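Local coordinates for protein GCN5-related N-acetyltransferase (Brucella melitensis biovar Abortus, PDB 4J3G) that probably transfers an acetyl group from acetyl-coenzyme A to an amino group of its acceptor, as a member of the GNAT family of N-acetyltransferases, at residues L24-A29 against R121-E126; P75-E80 against A125-E130; V86-Y91 against S107-S112; R101-L106 against V136-A141. All blocks are in the same frame, centred on the assembly; numbering follows the deposited sequence.

Contact 1: residues L24-A29 against R121-E126; sequences LLIRHA and RTLLAE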
loop_
_atom_site.group_PDB
_atom_site.type_symbol
_atom_site.label_atom_id
_atom_site.label_comp_id
_atom_site.label_asym_id
_atom_site.label_seq_id
_atom_site.Cartn_x
_atom_site.Cartn_y
_atom_site.Cartn_z
ATOM N N LEU A 24 -8.951 17.163 26.805
ATOM C CA LEU A 24 -7.688 16.717 26.188
ATOM C C LEU A 24 -6.881 17.907 25.670
ATOM O O LEU A 24 -7.444 18.901 25.196
ATOM C CB LEU A 24 -7.954 15.757 25.027
ATOM C CG LEU A 24 -8.759 14.491 25.297
ATOM C CD1 LEU A 24 -9.116 13.775 23.998
ATOM C CD2 LEU A 24 -7.959 13.564 26.193
ATOM N N LEU A 25 -5.564 17.803 25.785
ATOM C CA LEU A 25 -4.634 18.708 25.095
ATOM C C LEU A 25 -4.036 17.940 23.936
ATOM O O LEU A 25 -3.453 16.895 24.153
ATOM C CB LEU A 25 -3.508 19.101 26.042
ATOM C CG LEU A 25 -2.202 19.642 25.445
ATOM C CD1 LEU A 25 -2.435 21.023 24.860
ATOM C CD2 LEU A 25 -1.100 19.674 26.511
ATOM N N ILE A 26 -4.183 18.454 22.720
ATOM C CA ILE A 26 -3.541 17.867 21.532
ATOM C C ILE A 26 -2.336 18.725 21.178
ATOM O O ILE A 26 -2.457 19.944 21.069
ATOM C CB ILE A 26 -4.498 17.824 20.323
ATOM C CG1 ILE A 26 -5.831 17.209 20.722
ATOM C CG2 ILE A 26 -3.868 17.064 19.156
ATOM C CD1 ILE A 26 -5.750 15.757 21.153
ATOM N N ARG A 27 -1.174 18.092 21.017
ATOM C CA ARG A 27 0.056 18.788 20.660
ATOM C C ARG A 27 0.976 17.844 19.928
ATOM O O ARG A 27 0.719 16.627 19.853
ATOM C CB ARG A 27 0.777 19.302 21.937
ATOM C CG ARG A 27 1.211 18.190 22.880
ATOM C CD ARG A 27 2.036 18.669 24.071
ATOM N NE ARG A 27 2.262 17.588 25.039
ATOM C CZ ARG A 27 3.175 16.614 24.910
ATOM N NH1 ARG A 27 3.961 16.544 23.849
ATOM N NH2 ARG A 27 3.280 15.682 25.849
ATOM N N HIS A 28 2.056 18.382 19.384
ATOM C CA HIS A 28 3.018 17.560 18.684
ATOM C C HIS A 28 3.867 16.765 19.648
ATOM O O HIS A 28 4.202 17.255 20.726
ATOM C CB HIS A 28 3.927 18.394 17.813
ATOM C CG HIS A 28 3.229 19.006 16.648
ATOM N ND1 HIS A 28 3.236 18.434 15.397
ATOM C CD2 HIS A 28 2.470 20.120 16.548
ATOM C CE1 HIS A 28 2.520 19.176 14.571
ATOM N NE2 HIS A 28 2.039 20.203 15.245
ATOM N N ALA A 29 4.226 15.545 19.241
ATOM C CA ALA A 29 5.042 14.654 20.063
ATOM C C ALA A 29 6.469 15.161 20.161
ATOM O O ALA A 29 7.033 15.647 19.185
ATOM C CB ALA A 29 5.063 13.242 19.469
ATOM N N ARG A 121 -11.383 10.210 18.206
ATOM C CA ARG A 121 -12.095 11.143 17.357
ATOM C C ARG A 121 -11.451 12.542 17.414
ATOM O O ARG A 121 -11.240 13.162 16.375
ATOM C CB ARG A 121 -13.571 11.211 17.753
ATOM C CG ARG A 121 -14.440 11.852 16.675
ATOM C CD ARG A 121 -15.947 11.815 16.982
ATOM N NE ARG A 121 -16.634 12.832 16.186
ATOM C CZ ARG A 121 -17.907 12.797 15.806
ATOM N NH1 ARG A 121 -18.717 11.770 16.149
ATOM N NH2 ARG A 121 -18.382 13.815 15.083
ATOM N N THR A 122 -11.018 12.968 18.591
ATOM C CA THR A 122 -10.350 14.276 18.757
ATOM C C THR A 122 -8.970 14.311 18.030
ATOM O O THR A 122 -8.583 15.308 17.402
ATOM C CB THR A 122 -10.102 14.577 20.254
ATOM O OG1 THR A 122 -11.357 14.568 20.981
ATOM C CG2 THR A 122 -9.437 15.927 20.453
ATOM N N LEU A 123 -8.200 13.242 18.196
ATOM C CA LEU A 123 -6.973 13.096 17.459
ATOM C C LEU A 123 -7.176 13.129 15.933
ATOM O O LEU A 123 -6.405 13.796 15.225
ATOM C CB LEU A 123 -6.270 11.810 17.845
ATOM C CG LEU A 123 -5.548 11.860 19.182
ATOM C CD1 LEU A 123 -5.243 10.446 19.637
ATOM C CD2 LEU A 123 -4.295 12.712 19.087
ATOM N N LEU A 124 -8.158 12.372 15.426
ATOM C CA LEU A 124 -8.411 12.311 13.989
ATOM C C LEU A 124 -8.745 13.698 13.491
ATOM O O LEU A 124 -8.201 14.178 12.466
ATOM C CB LEU A 124 -9.582 11.354 13.699
ATOM C CG LEU A 124 -9.937 11.118 12.250
ATOM C CD1 LEU A 124 -8.708 10.688 11.472
ATOM C CD2 LEU A 124 -11.060 10.077 12.120
ATOM N N ALA A 125 -9.627 14.385 14.229
ATOM C CA ALA A 125 -10.028 15.700 13.794
ATOM C C ALA A 125 -8.837 16.637 13.664
ATOM O O ALA A 125 -8.767 17.412 12.717
ATOM C CB ALA A 125 -11.087 16.294 14.713
ATOM N N GLU A 126 -7.918 16.600 14.614
ATOM C CA GLU A 126 -6.770 17.516 14.569
ATOM C C GLU A 126 -5.763 17.109 13.493
ATOM O O GLU A 126 -5.192 17.955 12.790
ATOM C CB GLU A 126 -6.083 17.598 15.929
ATOM C CG GLU A 126 -4.958 18.644 15.973
ATOM C CD GLU A 126 -5.342 20.022 15.410
ATOM O OE1 GLU A 126 -6.475 20.542 15.701
ATOM O OE2 GLU A 126 -4.483 20.601 14.707
#
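Ile-26 divides its side chain between three residues of helix 119-133: CG1 and CD1 meet Thr-122, CD1 also meets Leu-123, and CG2 meets Glu-126. Ile-26 CD1 turns toward the start of 121-126 and lies 3.8 Å from Thr-122 CG2. Leu-123 CD2 is 4.0 Å from the same Ile-26 CD1. The other branch goes the opposite way along the helix, and Ile-26 CG2 rests 3.7 Å from Glu-126 CG. This split follows from the first torsion of Ile-26 (chi1 -50°), which sets CG1 beside the backbone N and CG2 anti to it. Ile-26 and Glu-126 run past each other in opposite directions. CB and CG of Glu-126 are the atoms that touch Ile-26 CG2.

Thr-122 is met at an angle by both Ile-26 and Leu-24. Its methyl faces Ile-26. Thr-122 OG1 has Leu-24 CD1 at 3.8 Å, a van der Waals contact. The polar partner of OG1 is the carbonyl of Gly-118, just before the helix. The contact is van der Waals packing, mostly carbon against carbon.

Strand 25-28 and the helix segment have axes 9.7 Å apart at 46°. The strand is outermost on this side of the central mixed sheet of the GNAT fold, next to strand 76-81. Helix 119-133 packs on the face carrying Ile-26, Leu-77 and Ala-89. Leu-123 also reaches Val-108, and Leu-124 reaches Leu-106, both in strand 103-110.

Contact 2: residues P75-E80 against A125-E130; sequences PVLVAE and AELIEE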
loop_
_atom_site.group_PDB
_atom_site.type_symbol
_atom_site.label_atom_id
_atom_site.label_comp_id
_atom_site.label_asym_id
_atom_site.label_seq_id
_atom_site.Cartn_x
_atom_site.Cartn_y
_atom_site.Cartn_z
ATOM N N PRO A 75 3.423 14.947 10.522
ATOM C CA PRO A 75 3.065 15.238 11.919
ATOM C C PRO A 75 2.899 13.987 12.767
ATOM O O PRO A 75 2.455 12.931 12.257
ATOM C CB PRO A 75 1.695 15.885 11.814
ATOM C CG PRO A 75 1.180 15.516 10.500
ATOM C CD PRO A 75 2.341 15.316 9.596
ATOM N N VAL A 76 3.333 14.089 14.007
ATOM C CA VAL A 76 2.924 13.152 15.043
ATOM C C VAL A 76 2.264 13.931 16.187
ATOM O O VAL A 76 2.900 14.732 16.831
ATOM C CB VAL A 76 4.085 12.311 15.608
ATOM C CG1 VAL A 76 3.507 11.310 16.584
ATOM C CG2 VAL A 76 4.869 11.593 14.508
ATOM N N LEU A 77 0.985 13.654 16.430
ATOM C CA LEU A 77 0.215 14.308 17.462
ATOM C C LEU A 77 0.047 13.383 18.670
ATOM O O LEU A 77 -0.155 12.136 18.520
ATOM C CB LEU A 77 -1.168 14.695 16.948
ATOM C CG LEU A 77 -1.135 15.568 15.701
ATOM C CD1 LEU A 77 -2.555 15.918 15.294
ATOM C CD2 LEU A 77 -0.278 16.808 15.916
ATOM N N VAL A 78 0.053 13.979 19.869
ATOM C CA VAL A 78 -0.316 13.234 21.060
ATOM C C VAL A 78 -1.507 13.875 21.764
ATOM O O VAL A 78 -1.718 15.093 21.679
ATOM C CB VAL A 78 0.859 13.090 22.055
ATOM C CG1 VAL A 78 1.993 12.307 21.432
ATOM C CG2 VAL A 78 1.366 14.442 22.516
ATOM N N ALA A 79 -2.291 13.043 22.434
ATOM C CA ALA A 79 -3.327 13.529 23.305
ATOM C C ALA A 79 -2.858 13.369 24.749
ATOM O O ALA A 79 -2.478 12.271 25.169
ATOM C CB ALA A 79 -4.599 12.763 23.072
ATOM N N GLU A 80 -2.958 14.455 25.502
ATOM C CA GLU A 80 -2.572 14.478 26.903
ATOM C C GLU A 80 -3.785 14.778 27.785
ATOM O O GLU A 80 -4.556 15.687 27.483
ATOM C CB GLU A 80 -1.497 15.544 27.117
ATOM C CG GLU A 80 -0.827 15.460 28.483
ATOM C CD GLU A 80 0.065 16.647 28.772
ATOM O OE1 GLU A 80 0.985 16.913 27.957
ATOM O OE2 GLU A 80 -0.148 17.317 29.830
ATOM N N ALA A 125 -9.627 14.385 14.229
ATOM C CA ALA A 125 -10.028 15.700 13.794
ATOM C C ALA A 125 -8.837 16.637 13.664
ATOM O O ALA A 125 -8.767 17.412 12.717
ATOM C CB ALA A 125 -11.087 16.294 14.713
ATOM N N GLU A 126 -7.918 16.600 14.614
ATOM C CA GLU A 126 -6.770 17.516 14.569
ATOM C C GLU A 126 -5.763 17.109 13.493
ATOM O O GLU A 126 -5.192 17.955 12.790
ATOM C CB GLU A 126 -6.083 17.598 15.929
ATOM C CG GLU A 126 -4.958 18.644 15.973
ATOM C CD GLU A 126 -5.342 20.022 15.410
ATOM O OE1 GLU A 126 -6.475 20.542 15.701
ATOM O OE2 GLU A 126 -4.483 20.601 14.707
ATOM N N LEU A 127 -5.565 15.805 13.326
ATOM C CA LEU A 127 -4.679 15.339 12.270
ATOM C C LEU A 127 -5.169 15.766 10.882
ATOM O O LEU A 127 -4.364 16.119 10.016
ATOM C CB LEU A 127 -4.564 13.818 12.301
ATOM C CG LEU A 127 -3.336 13.226 11.585
ATOM C CD1 LEU A 127 -2.048 13.748 12.196
ATOM C CD2 LEU A 127 -3.348 11.704 11.680
ATOM N N ILE A 128 -6.479 15.683 10.644
ATOM C CA ILE A 128 -7.072 16.132 9.413
ATOM C C ILE A 128 -6.732 17.617 9.165
ATOM O O ILE A 128 -6.416 18.008 8.051
ATOM C CB ILE A 128 -8.630 15.973 9.427
ATOM C CG1 ILE A 128 -9.019 14.501 9.285
ATOM C CG2 ILE A 128 -9.277 16.772 8.333
ATOM C CD1 ILE A 128 -10.502 14.216 9.550
ATOM N N GLU A 129 -6.833 18.443 10.189
ATOM C CA GLU A 129 -6.519 19.873 9.985
ATOM C C GLU A 129 -5.053 20.075 9.625
ATOM O O GLU A 129 -4.738 20.917 8.770
ATOM C CB GLU A 129 -6.841 20.707 11.235
ATOM C CG GLU A 129 -8.311 20.666 11.641
ATOM C CD GLU A 129 -9.262 21.139 10.548
ATOM O OE1 GLU A 129 -8.874 22.011 9.720
ATOM O OE2 GLU A 129 -10.394 20.604 10.478
ATOM N N GLU A 130 -4.166 19.340 10.296
ATOM C CA GLU A 130 -2.715 19.365 9.959
ATOM C C GLU A 130 -2.468 18.919 8.532
ATOM O O GLU A 130 -1.703 19.544 7.797
ATOM C CB GLU A 130 -1.919 18.487 10.882
ATOM C CG GLU A 130 -1.648 19.075 12.241
ATOM C CD GLU A 130 -0.430 19.996 12.266
ATOM O OE1 GLU A 130 0.175 20.276 11.182
ATOM O OE2 GLU A 130 -0.087 20.423 13.387
#
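Leu-77 and Leu-127 face each other where strand 76-80 runs under helix 125-130 in nearly the opposite direction. The two axes make an angle of 154° and come within 9.5 Å. This is a helix packed on one face of the central mixed sheet of the GNAT fold. The closest CA atoms are those of Leu-77 and Leu-127, 7.2 Å apart. Pro-75, just before the strand, lies level with Glu-130.

Leu-77 makes most of the strand's contact. Leu-77 CD1 enters beside the helix backbone, 3.6 Å from Leu-127 N. Leu-77 CD1 is also 3.8 Å from Leu-127 CD1. On its other contact, Leu-77 CD1 lies 3.7 Å from Glu-126 CG. The leucine side chain meets that of Glu-126 at about a right angle and crosses that of Leu-127 at a slant.

Leu-127 starts off along the flank of the helix. Its CG is anti to the backbone N (chi1 -160°), and CD1 comes down between Leu-77 and Pro-75. Pro-75 CG sits 4.1 Å from Leu-127 CD1. The proline ring also lies under the aliphatic part of Glu-130, with Pro-75 CG 4.3 Å from Glu-130 CB.

Glu-130 is buried, but its carboxylate is provided for. OE1 forms a salt bridge with Arg-134, and OE2 takes a weak hydrogen bond from NE2 of His-28. Glu-126 and Glu-130 present carbon atoms to Leu-77 and Pro-75. The helix is held to the sheet here by dispersion and burial of apolar surface. The charge of Glu-130 is paired with Arg-134 outside the two segments, consistent with an ionised carboxylate.

Contact 3: residues V86-Y91 against S107-S112; sequences VGYASY and SVYVAS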
loop_
_atom_site.group_PDB
_atom_site.type_symbol
_atom_site.label_atom_id
_atom_site.label_comp_id
_atom_site.label_asym_id
_atom_site.label_seq_id
_atom_site.Cartn_x
_atom_site.Cartn_y
_atom_site.Cartn_z
ATOM N N VAL A 86 -2.452 9.749 26.442
ATOM C CA VAL A 86 -3.520 8.727 26.377
ATOM C C VAL A 86 -3.810 8.284 24.958
ATOM O O VAL A 86 -4.586 7.325 24.736
ATOM C CB VAL A 86 -4.826 9.166 27.090
ATOM C CG1 VAL A 86 -4.630 9.145 28.603
ATOM C CG2 VAL A 86 -5.286 10.559 26.652
ATOM N N GLY A 87 -3.126 8.901 24.003
ATOM C CA GLY A 87 -3.177 8.420 22.611
ATOM C C GLY A 87 -2.245 9.182 21.707
ATOM O O GLY A 87 -1.783 10.249 22.053
ATOM N N TYR A 88 -2.019 8.669 20.492
ATOM C CA TYR A 88 -1.305 9.446 19.497
ATOM C C TYR A 88 -1.813 9.157 18.075
ATOM O O TYR A 88 -2.488 8.156 17.814
ATOM C CB TYR A 88 0.215 9.218 19.578
ATOM C CG TYR A 88 0.726 7.864 19.080
ATOM C CD1 TYR A 88 0.787 6.754 19.925
ATOM C CD2 TYR A 88 1.225 7.717 17.776
ATOM C CE1 TYR A 88 1.307 5.533 19.472
ATOM C CE2 TYR A 88 1.732 6.496 17.314
ATOM C CZ TYR A 88 1.784 5.413 18.179
ATOM O OH TYR A 88 2.308 4.199 17.750
ATOM N N ALA A 89 -1.443 10.036 17.153
ATOM C CA ALA A 89 -1.858 9.874 15.741
ATOM C C ALA A 89 -0.800 10.377 14.801
ATOM O O ALA A 89 -0.062 11.349 15.093
ATOM C CB ALA A 89 -3.179 10.613 15.445
ATOM N N SER A 90 -0.732 9.747 13.637
ATOM C CA SER A 90 0.177 10.220 12.637
ATOM C C SER A 90 -0.304 9.831 11.252
ATOM O O SER A 90 -1.304 9.142 11.084
ATOM C CB SER A 90 1.587 9.670 12.908
ATOM O OG SER A 90 2.552 10.368 12.129
ATOM N N TYR A 91 0.398 10.341 10.251
ATOM C CA TYR A 91 0.218 9.852 8.880
ATOM C C TYR A 91 1.535 9.818 8.175
ATOM O O TYR A 91 2.499 10.498 8.578
ATOM C CB TYR A 91 -0.812 10.637 8.104
ATOM C CG TYR A 91 -0.482 12.037 7.776
ATOM C CD1 TYR A 91 0.457 12.356 6.767
ATOM C CD2 TYR A 91 -1.157 13.080 8.384
ATOM C CE1 TYR A 91 0.747 13.674 6.468
ATOM C CE2 TYR A 91 -0.882 14.392 8.054
ATOM C CZ TYR A 91 0.057 14.682 7.105
ATOM O OH TYR A 91 0.335 16.018 6.819
ATOM N N SER A 107 -2.979 6.878 10.960
ATOM C CA SER A 107 -3.189 5.945 12.059
ATOM C C SER A 107 -3.453 6.697 13.341
ATOM O O SER A 107 -2.894 7.766 13.573
ATOM C CB SER A 107 -1.955 5.093 12.269
ATOM O OG SER A 107 -1.696 4.279 11.146
ATOM N N VAL A 108 -4.335 6.133 14.160
ATOM C CA VAL A 108 -4.713 6.694 15.432
ATOM C C VAL A 108 -4.682 5.575 16.449
ATOM O O VAL A 108 -5.372 4.571 16.278
ATOM C CB VAL A 108 -6.156 7.236 15.414
ATOM C CG1 VAL A 108 -6.559 7.747 16.790
ATOM C CG2 VAL A 108 -6.322 8.314 14.376
ATOM N N TYR A 109 -3.917 5.756 17.520
ATOM C CA TYR A 109 -3.854 4.771 18.606
ATOM C C TYR A 109 -4.284 5.377 19.910
ATOM O O TYR A 109 -3.803 6.451 20.295
ATOM C CB TYR A 109 -2.430 4.317 18.787
ATOM C CG TYR A 109 -1.861 3.756 17.556
ATOM C CD1 TYR A 109 -2.054 2.460 17.238
ATOM C CD2 TYR A 109 -1.148 4.541 16.699
ATOM C CE1 TYR A 109 -1.543 1.929 16.050
ATOM C CE2 TYR A 109 -0.582 4.022 15.550
ATOM C CZ TYR A 109 -0.794 2.723 15.221
ATOM O OH TYR A 109 -0.256 2.234 14.037
ATOM N N VAL A 110 -5.125 4.654 20.633
ATOM C CA VAL A 110 -5.582 5.132 21.946
ATOM C C VAL A 110 -5.171 4.116 22.973
ATOM O O VAL A 110 -5.241 2.919 22.706
ATOM C CB VAL A 110 -7.117 5.310 21.969
ATOM C CG1 VAL A 110 -7.578 5.847 23.337
ATOM C CG2 VAL A 110 -7.551 6.228 20.835
ATOM N N ALA A 111 -4.717 4.593 24.131
ATOM C CA ALA A 111 -4.427 3.707 25.277
ATOM C C ALA A 111 -5.545 2.668 25.574
ATOM O O ALA A 111 -6.764 2.972 25.538
ATOM C CB ALA A 111 -4.091 4.541 26.513
ATOM N N SER A 112 -5.123 1.426 25.823
ATOM C CA SER A 112 -6.035 0.308 25.987
ATOM C C SER A 112 -6.995 0.518 27.147
ATOM O O SER A 112 -8.116 0.010 27.110
ATOM C CB SER A 112 -5.241 -0.983 26.249
ATOM O OG SER A 112 -4.351 -0.759 27.330
#
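Tyr-88 and Tyr-109 are brought side by side by different first torsions. In Tyr-88, CG stands between the backbone N and the carbonyl carbon (chi1 72°). In Tyr-109, CG is anti to the carbonyl carbon (chi1 -57°). The two residues form a hydrogen-bonded pair of the antiparallel beta hairpin made by strands 84-93 and 103-110, in the central sheet of the GNAT fold. Both rings leave the sheet on the same face and point the same way. Their planes are inclined by 33°, with centroids 4.8 Å apart. Helix 34-47 closes over them: Ile-40 touches both rings.

Four of the five backbone bonds come as two pairs. Tyr-88 and Tyr-109 exchange two, and Ser-90 and Ser-107 exchange two more. The fifth runs from N of Ala-111 to O of Val-86 and is 2.8 Å long. It marks the end of the regular pairing, where the second strand gives way to a loop.

The opposite face carries Gly-87 and Ala-89 beside Val-110 and Val-108. Ala-89 and Val-108 are a non-hydrogen-bonded pair, with Ala-89 CB 4.0 Å from Val-108 CG2. Gly-87 lies across from Val-110, and Gly-87 CA is 3.1 Å from O of Tyr-109. Helix 119-133 packs on this side, with Leu-127 on Ala-89.

The closest touch of the rings is 3.4 Å, from CD2 of Tyr-109 to CZ of Tyr-88, over one face of the Tyr-88 ring toward its rim.

Contact 4: residues R101-L106 against V136-A141; sequences RHSSEL and VHVLIA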
loop_
_atom_site.group_PDB
_atom_site.type_symbol
_atom_site.label_atom_id
_atom_site.label_comp_id
_atom_site.label_asym_id
_atom_site.label_seq_id
_atom_site.Cartn_x
_atom_site.Cartn_y
_atom_site.Cartn_z
ATOM N N ARG A 101 2.348 10.814 -4.011
ATOM C CA ARG A 101 2.916 11.803 -3.087
ATOM C C ARG A 101 1.896 12.638 -2.309
ATOM O O ARG A 101 2.152 12.946 -1.152
ATOM C CB ARG A 101 3.843 12.768 -3.856
ATOM N N HIS A 102 0.733 12.932 -2.893
ATOM C CA HIS A 102 -0.312 13.702 -2.222
ATOM C C HIS A 102 -1.340 12.843 -1.494
ATOM O O HIS A 102 -2.376 13.375 -1.033
ATOM C CB HIS A 102 -1.065 14.599 -3.199
ATOM C CG HIS A 102 -0.165 15.432 -4.032
ATOM N ND1 HIS A 102 0.535 16.496 -3.514
ATOM C CD2 HIS A 102 0.233 15.304 -5.320
ATOM C CE1 HIS A 102 1.334 16.987 -4.443
ATOM N NE2 HIS A 102 1.135 16.312 -5.562
ATOM N N SER A 103 -1.068 11.546 -1.376
ATOM C CA SER A 103 -1.899 10.690 -0.570
ATOM C C SER A 103 -1.111 10.184 0.631
ATOM O O SER A 103 0.028 9.739 0.473
ATOM C CB SER A 103 -2.399 9.502 -1.375
ATOM O OG SER A 103 -3.112 9.962 -2.525
ATOM N N SER A 104 -1.738 10.212 1.793
ATOM C CA SER A 104 -1.124 9.766 3.036
ATOM C C SER A 104 -2.062 8.820 3.761
ATOM O O SER A 104 -3.305 9.034 3.797
ATOM C CB SER A 104 -0.820 10.964 3.932
ATOM O OG SER A 104 0.137 11.824 3.351
ATOM N N GLU A 105 -1.494 7.815 4.405
ATOM C CA GLU A 105 -2.287 6.902 5.208
ATOM C C GLU A 105 -2.148 7.259 6.673
ATOM O O GLU A 105 -1.011 7.425 7.178
ATOM C CB GLU A 105 -1.835 5.450 5.012
ATOM C CG GLU A 105 -2.572 4.522 5.950
ATOM C CD GLU A 105 -2.534 3.071 5.507
ATOM O OE1 GLU A 105 -2.127 2.792 4.335
ATOM O OE2 GLU A 105 -2.944 2.222 6.341
ATOM N N LEU A 106 -3.273 7.359 7.383
ATOM C CA LEU A 106 -3.226 7.829 8.751
ATOM C C LEU A 106 -3.495 6.709 9.735
ATOM O O LEU A 106 -4.148 5.708 9.391
ATOM C CB LEU A 106 -4.130 9.077 8.951
ATOM C CG LEU A 106 -5.627 9.025 9.229
ATOM C CD1 LEU A 106 -6.157 10.455 9.272
ATOM C CD2 LEU A 106 -6.412 8.222 8.237
ATOM N N VAL A 136 -1.985 17.930 1.922
ATOM C CA VAL A 136 -2.386 16.554 1.572
ATOM C C VAL A 136 -3.664 16.603 0.762
ATOM O O VAL A 136 -4.561 17.358 1.084
ATOM C CB VAL A 136 -2.599 15.690 2.815
ATOM C CG1 VAL A 136 -3.072 14.283 2.437
ATOM C CG2 VAL A 136 -1.310 15.632 3.659
ATOM N N HIS A 137 -3.741 15.819 -0.308
ATOM C CA HIS A 137 -4.959 15.751 -1.088
ATOM C C HIS A 137 -5.907 14.694 -0.597
ATOM O O HIS A 137 -7.131 14.908 -0.552
ATOM C CB HIS A 137 -4.637 15.518 -2.587
ATOM C CG HIS A 137 -5.830 15.630 -3.483
ATOM N ND1 HIS A 137 -6.568 16.794 -3.599
ATOM C CD2 HIS A 137 -6.465 14.708 -4.229
ATOM C CE1 HIS A 137 -7.598 16.580 -4.394
ATOM N NE2 HIS A 137 -7.546 15.331 -4.813
ATOM N N VAL A 138 -5.395 13.509 -0.319
ATOM C CA VAL A 138 -6.232 12.407 0.159
ATOM C C VAL A 138 -5.648 11.800 1.410
ATOM O O VAL A 138 -4.460 11.459 1.436
ATOM C CB VAL A 138 -6.364 11.250 -0.884
ATOM C CG1 VAL A 138 -7.335 10.184 -0.372
ATOM C CG2 VAL A 138 -6.828 11.769 -2.205
ATOM N N LEU A 139 -6.496 11.618 2.443
ATOM C CA LEU A 139 -6.189 10.717 3.556
ATOM C C LEU A 139 -6.832 9.345 3.392
ATOM O O LEU A 139 -8.014 9.215 3.067
ATOM C CB LEU A 139 -6.630 11.302 4.912
ATOM C CG LEU A 139 -5.866 12.586 5.317
ATOM C CD1 LEU A 139 -6.644 13.302 6.429
ATOM C CD2 LEU A 139 -4.458 12.243 5.730
ATOM N N ILE A 140 -6.031 8.325 3.607
ATOM C CA ILE A 140 -6.505 6.944 3.579
ATOM C C ILE A 140 -6.461 6.321 4.972
ATOM O O ILE A 140 -5.473 6.479 5.686
ATOM C CB ILE A 140 -5.627 6.132 2.631
ATOM C CG1 ILE A 140 -5.682 6.708 1.211
ATOM C CG2 ILE A 140 -6.078 4.672 2.585
ATOM C CD1 ILE A 140 -7.021 6.553 0.537
ATOM N N ALA A 141 -7.522 5.577 5.342
ATOM C CA ALA A 141 -7.530 4.748 6.548
ATOM C C ALA A 141 -7.681 3.295 6.083
ATOM O O ALA A 141 -8.529 2.998 5.276
ATOM C CB ALA A 141 -8.660 5.140 7.468
#
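Leu-106 and Leu-139 meet at about a right angle on the buried face of two parallel strands, with their CD1 atoms 4.1 Å apart. The crossover between the strands is helix 119-133, completing a beta-alpha-beta unit. Leu-106 has its CG between the backbone N and carbonyl carbon (chi1 84°). This lays Leu-106 CD2 against the strand, 3.2 Å from Ile-140 O and 3.9 Å from Ala-141 CB. Leu-124 and Leu-127 of the helix cover Leu-106, and Ile-128 covers Leu-139.

The backbone is stitched by alternating bonds. Ser-104 N binds Val-138 O, Ser-104 O takes Ile-140 N, and Ile-140 O takes Leu-106 N. At the partly exposed end, His-102 O accepts from His-137 N and Val-138 N, at 2.9 and 3.1 Å. The closest side-chain approach there is His-102 CB to His-137 CB, 3.7 Å, while the rings lead away.

The other face, with Ser-103, Glu-105, Val-138 and Ile-140, turns to the second subunit. Glu-105 pairs with Arg-95 of that subunit, and Ser-103 OG bonds to its Val-168 O. His-137 stacks on its Trp-175 and bonds through NE2 to its Gln-167 OE1. The join therefore has a largely apolar face under helix 119-133 and a mixed face at the dimer interface.

Contacts 1 and 2 both lay helix 119-133 on the sheet near one edge and share Glu-126. Their strands are hydrogen-bonded neighbours. Contact 1 is at the surface and contact 2 is buried, yet both rely on apolar side chains. Contacts 3 and 4 lie within the sheet and rest first on backbone hydrogen bonds. Contact 3 is partly buried and contact 4 buried. They share strand 103-110, paired antiparallel in contact 3 and parallel in contact 4. Tyr-91 joins them by packing on Ser-104. Leu-127 touches both Ala-89 and Leu-106, so the helix spans all four sites. Among the four, contact 4 alone is reached by the second subunit, and polar side chains matter most there.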